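PDB 3D82: cupin 2, conserved barrel domain protein from Shewanella frigidimarina NCIMB 400, which binds a nickel ion in its cupin beta-barrel and is otherwise of uncharacterised function. Local coordinates for residues D49-F54 / I80-E85; V56-L61 / E93-I98. All coordinates share one frame; numbering follows the deposited sequence.

Contact 1. Residues D49-F54 / I80-E85. With NI (nickel (II) ion), chain L.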
# COMPACT_ATOMS: atom_id res chain seq x y z
N ASP D 49 4.67 -20.08 -0.72
CA ASP D 49 4.39 -19.79 -2.12
C ASP D 49 4.16 -18.32 -2.45
O ASP D 49 3.87 -18.03 -3.61
CB ASP D 49 3.18 -20.64 -2.56
CG ASP D 49 3.45 -22.14 -2.47
OD1 ASP D 49 4.62 -22.56 -2.69
OD2 ASP D 49 2.50 -22.90 -2.21
N THR D 50 4.32 -17.40 -1.50
CA THR D 50 4.14 -15.98 -1.82
C THR D 50 4.97 -15.04 -0.96
O THR D 50 5.18 -15.29 0.25
CB THR D 50 2.62 -15.55 -1.70
OG1 THR D 50 2.48 -14.18 -2.11
CG2 THR D 50 2.07 -15.70 -0.27
N ASP D 51 5.41 -13.94 -1.58
CA ASP D 51 5.98 -12.82 -0.84
C ASP D 51 4.79 -12.21 -0.05
O ASP D 51 3.63 -12.40 -0.41
CB ASP D 51 6.54 -11.74 -1.73
CG ASP D 51 7.68 -12.21 -2.61
OD1 ASP D 51 8.36 -13.20 -2.27
OD2 ASP D 51 7.87 -11.56 -3.65
N GLU D 52 5.10 -11.48 1.01
CA GLU D 52 4.10 -10.83 1.85
C GLU D 52 4.59 -9.42 2.18
O GLU D 52 5.73 -9.26 2.63
CB GLU D 52 3.89 -11.63 3.14
CG GLU D 52 2.81 -11.09 4.06
CD GLU D 52 2.67 -11.93 5.31
OE1 GLU D 52 3.65 -12.01 6.06
OE2 GLU D 52 1.58 -12.49 5.58
N VAL D 53 3.74 -8.42 1.98
CA VAL D 53 4.07 -7.03 2.24
C VAL D 53 3.46 -6.55 3.55
O VAL D 53 2.31 -6.84 3.83
CB VAL D 53 3.62 -6.12 1.06
CG1 VAL D 53 3.75 -4.61 1.42
CG2 VAL D 53 4.46 -6.46 -0.19
N PHE D 54 4.27 -5.86 4.35
CA PHE D 54 3.84 -5.17 5.56
C PHE D 54 4.06 -3.67 5.34
O PHE D 54 5.15 -3.26 4.92
CB PHE D 54 4.67 -5.56 6.77
CG PHE D 54 4.34 -6.90 7.32
CD1 PHE D 54 4.85 -8.04 6.71
CD2 PHE D 54 3.56 -7.03 8.47
CE1 PHE D 54 4.55 -9.29 7.22
CE2 PHE D 54 3.25 -8.28 8.98
CZ PHE D 54 3.75 -9.41 8.36
N ILE D 80 8.39 -9.52 2.75
CA ILE D 80 8.92 -10.77 3.31
C ILE D 80 9.04 -11.73 2.12
O ILE D 80 8.02 -12.10 1.57
CB ILE D 80 7.99 -11.42 4.37
CG1 ILE D 80 7.62 -10.46 5.52
CG2 ILE D 80 8.67 -12.70 4.92
CD1 ILE D 80 8.71 -10.10 6.43
N PRO D 81 10.28 -12.11 1.70
CA PRO D 81 10.31 -13.05 0.55
C PRO D 81 9.70 -14.41 0.90
O PRO D 81 9.71 -14.82 2.08
CB PRO D 81 11.80 -13.17 0.24
CG PRO D 81 12.44 -12.00 0.91
CD PRO D 81 11.64 -11.80 2.15
N LYS D 82 9.10 -15.08 -0.09
CA LYS D 82 8.45 -16.38 0.15
C LYS D 82 9.41 -17.39 0.79
O LYS D 82 10.60 -17.38 0.50
CB LYS D 82 7.85 -16.99 -1.13
CG LYS D 82 8.81 -17.32 -2.24
CD LYS D 82 8.05 -17.96 -3.39
CE LYS D 82 9.00 -18.42 -4.49
NZ LYS D 82 8.30 -19.26 -5.49
N GLY D 83 8.86 -18.20 1.70
CA GLY D 83 9.63 -19.21 2.39
C GLY D 83 10.50 -18.73 3.53
O GLY D 83 11.14 -19.55 4.14
N VAL D 84 10.53 -17.43 3.83
CA VAL D 84 11.38 -16.87 4.87
C VAL D 84 10.55 -16.83 6.16
O VAL D 84 9.47 -16.23 6.20
CB VAL D 84 11.94 -15.48 4.44
CG1 VAL D 84 12.71 -14.81 5.59
CG2 VAL D 84 12.82 -15.64 3.20
N GLU D 85 11.02 -17.57 7.18
CA GLU D 85 10.40 -17.55 8.52
C GLU D 85 10.52 -16.20 9.17
O GLU D 85 11.60 -15.60 9.17
CB GLU D 85 11.03 -18.55 9.49
CG GLU D 85 10.45 -19.90 9.47
CD GLU D 85 10.93 -20.70 10.67
OE1 GLU D 85 12.13 -21.01 10.73
OE2 GLU D 85 10.09 -21.00 11.54
NI NI L . 3.40 -13.72 7.77
O HOH W 1 7.00 -21.70 -4.42
O HOH W 2 6.42 -14.42 2.56
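At the metal-bearing end of the cupin barrel, Glu52 and Ile80 form an antiparallel hydrogen-bonded pair that joins the start of strand 52-56 to the end of strand 76-80. Ile80 N donates to Glu52 O at 2.7 Å, nearly straight at 169°, and Glu52 N returns a bond to Ile80 O. The side chains of both residues lie on the same face of the sheet, the face turned to the nickel. Glu52 CG points opposite its own amide nitrogen (chi1 -177°) and the chain runs out extended, which brings OE1 to 2.4 Å from the nickel ion; His45, His47 and His86 complete the protein ligands of this cupin metal site. Beside it, Ile80 CG1 lies 3.7 Å from Phe54 CE1, an oblique apolar contact in the barrel interior.

Beyond the pair, the chain enters a type II turn from Pro81 to Val84, with Gly83 at positive phi. Asp51 grips the turn: its OD1 accepts from Lys82 N at 3.0 Å through the lone pair directed away from OD2, while OD2 bonds to the backbone N of Asn29 of the second subunit, so that the same carboxylate reaches both the turn and the neighbouring chain. A water within bonding distance of Thr50 O and Ile80 O probably links them, and another bridges Asp49 OD1 and Lys82 NZ, whose own separation of 5.7 Å is too long for direct contact.

Contact 2. Residues V56-L61 / E93-I98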
# COMPACT_ATOMS: atom_id res chain seq x y z
N VAL D 56 3.47 -0.25 7.69
CA VAL D 56 3.08 0.29 8.99
C VAL D 56 2.42 1.65 8.76
O VAL D 56 2.98 2.52 8.08
CB VAL D 56 4.27 0.39 9.94
CG1 VAL D 56 3.83 1.02 11.30
CG2 VAL D 56 4.88 -1.00 10.12
N MSE D 57 1.22 1.81 9.33
CA MSE D 57 0.36 3.00 9.18
C MSE D 57 0.49 3.89 10.42
O MSE D 57 0.45 5.11 10.30
CB MSE D 57 -1.10 2.58 9.03
CG MSE D 57 -1.33 1.39 8.06
SE MSE D 57 -0.82 1.78 6.31
CE MSE D 57 -2.39 2.72 5.93
N GLU D 58 0.58 3.27 11.60
CA GLU D 58 0.75 3.96 12.86
C GLU D 58 1.46 3.03 13.86
O GLU D 58 1.18 1.82 13.91
CB GLU D 58 -0.61 4.38 13.41
CG GLU D 58 -0.54 5.30 14.66
CD GLU D 58 -1.90 5.78 15.14
OE1 GLU D 58 -2.90 5.72 14.39
OE2 GLU D 58 -1.97 6.24 16.29
N GLY D 59 2.39 3.61 14.61
CA GLY D 59 3.17 2.89 15.60
C GLY D 59 4.47 2.32 15.07
O GLY D 59 4.95 2.72 14.00
N THR D 60 5.03 1.39 15.83
CA THR D 60 6.30 0.75 15.52
C THR D 60 6.12 -0.75 15.52
O THR D 60 5.61 -1.32 16.49
CB THR D 60 7.38 1.13 16.55
OG1 THR D 60 7.50 2.55 16.58
CG2 THR D 60 8.74 0.51 16.18
N LEU D 61 6.57 -1.38 14.43
CA LEU D 61 6.53 -2.82 14.26
C LEU D 61 7.96 -3.35 14.18
O LEU D 61 8.81 -2.72 13.56
CB LEU D 61 5.81 -3.18 12.96
CG LEU D 61 5.60 -4.69 12.69
CD1 LEU D 61 4.56 -5.26 13.67
CD2 LEU D 61 5.20 -4.91 11.25
N GLU D 93 0.42 -1.00 20.73
CA GLU D 93 -0.50 -1.24 19.61
C GLU D 93 0.08 -0.64 18.33
O GLU D 93 0.59 0.49 18.33
CB GLU D 93 -1.93 -0.71 19.85
CG GLU D 93 -2.88 -0.94 18.64
CD GLU D 93 -4.34 -0.61 18.90
OE1 GLU D 93 -4.80 0.48 18.47
OE2 GLU D 93 -5.02 -1.42 19.56
N CYS D 94 0.02 -1.42 17.26
CA CYS D 94 0.54 -1.00 15.97
C CYS D 94 -0.51 -1.26 14.89
O CYS D 94 -1.12 -2.33 14.88
CB CYS D 94 1.82 -1.75 15.70
SG CYS D 94 2.63 -1.27 14.19
N LYS D 95 -0.72 -0.29 14.00
CA LYS D 95 -1.70 -0.39 12.92
C LYS D 95 -0.94 -0.68 11.65
O LYS D 95 -0.08 0.13 11.23
CB LYS D 95 -2.50 0.92 12.80
CG LYS D 95 -3.41 1.17 13.99
CD LYS D 95 -4.15 2.51 13.90
CE LYS D 95 -4.79 2.87 15.24
NZ LYS D 95 -5.43 4.20 15.21
N ILE D 96 -1.25 -1.83 11.04
CA ILE D 96 -0.58 -2.28 9.82
C ILE D 96 -1.53 -2.65 8.70
O ILE D 96 -2.73 -2.85 8.92
CB ILE D 96 0.36 -3.49 10.10
CG1 ILE D 96 -0.42 -4.77 10.51
CG2 ILE D 96 1.36 -3.12 11.18
CD1 ILE D 96 0.43 -6.05 10.61
N MSE D 97 -0.94 -2.71 7.51
CA MSE D 97 -1.61 -3.16 6.32
C MSE D 97 -0.75 -4.27 5.72
O MSE D 97 0.47 -4.12 5.61
CB MSE D 97 -1.85 -2.05 5.29
CG MSE D 97 -2.64 -2.57 4.09
SE MSE D 97 -3.54 -1.24 3.07
CE MSE D 97 -1.99 -0.51 2.25
N ILE D 98 -1.39 -5.39 5.39
CA ILE D 98 -0.75 -6.54 4.75
C ILE D 98 -1.37 -6.71 3.37
O ILE D 98 -2.58 -6.55 3.22
CB ILE D 98 -0.95 -7.84 5.54
CG1 ILE D 98 -0.24 -7.78 6.89
CG2 ILE D 98 -0.40 -9.05 4.79
CD1 ILE D 98 -0.74 -8.93 7.84
O HOH W 3 3.35 0.91 18.31
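A classic beta bulge marks this antiparallel contact, where the chain turns a corner at Met57 between strands 52-56 and 60-65 and leans on strand 93-101. Met57 and Glu58 both face Lys95, and Lys95 O accepts from the two successive amides, Met57 N at 2.8 Å and Glu58 N at 3.2 Å. Lys95 N answers with a bond to Glu58 O. On the other side of the bulge, Val56 and Ile96 form a non-hydrogen-bonded pair whose CG2 atoms approach to 4.2 Å.

Glu58 and Lys95 send their extended side chains the same way, alongside each other, with Lys95 CD passing 3.5 Å from Glu58 OE1. The salt bridge closes at the ends, Lys95 NZ to Glu58 OE1 at 3.1 Å, but the ammonium meets the oxygen from above the carboxylate plane, 46° out of it. A bound glycerol, probably from crystallisation, also bonds to OE1. Replacing Lys95 by a leucine would probably leave the Glu58 carboxylate without its charged mate and freer to turn.

Inward, with chi1 at -176°, the Cys94 sulfur swings over beside its carbonyl carbon, which puts SG 3.9 Å from both Val56 CG1 and Leu61 CB. On the other face, beneath helix 9-14, selenomethionine Met57, bent at both its later torsions, crosses Met97 with SE 4.1 Å from Met97 CB, next to Phe9. A water accepts from Thr60 N and probably donates to Glu93 O where the strands part. Cys94, Val56, Ile96 and Leu61 thus give the interior face an apolar character, whereas the outer face carries both the selenomethionine pair under the helix and the ion pair, whose contribution to stability is likely to be tempered by water.

How the contacts relate
Contacts 1 and 2 share strand 52-56, which Ile80 borders in contact 1 and which ends at the bulge of contact 2; its other neighbour in the sheet is strand 93-101. Their centres are 18 Å apart, on opposite sides of the centre of the chain, yet their side chains meet in the barrel interior. Phe54 CD2 of contact 1 lies 3.9 Å from both Leu61 CD2 and Ile96 CD1 of contact 2. Nearer the metal, Ile98 CG2 packs 3.9 Å from Glu52 CG, the stem of the nickel ligand. Contact 1 thus supplies a metal ligand directly, whereas 93-98 borders that ligand through the apolar packing of Ile98.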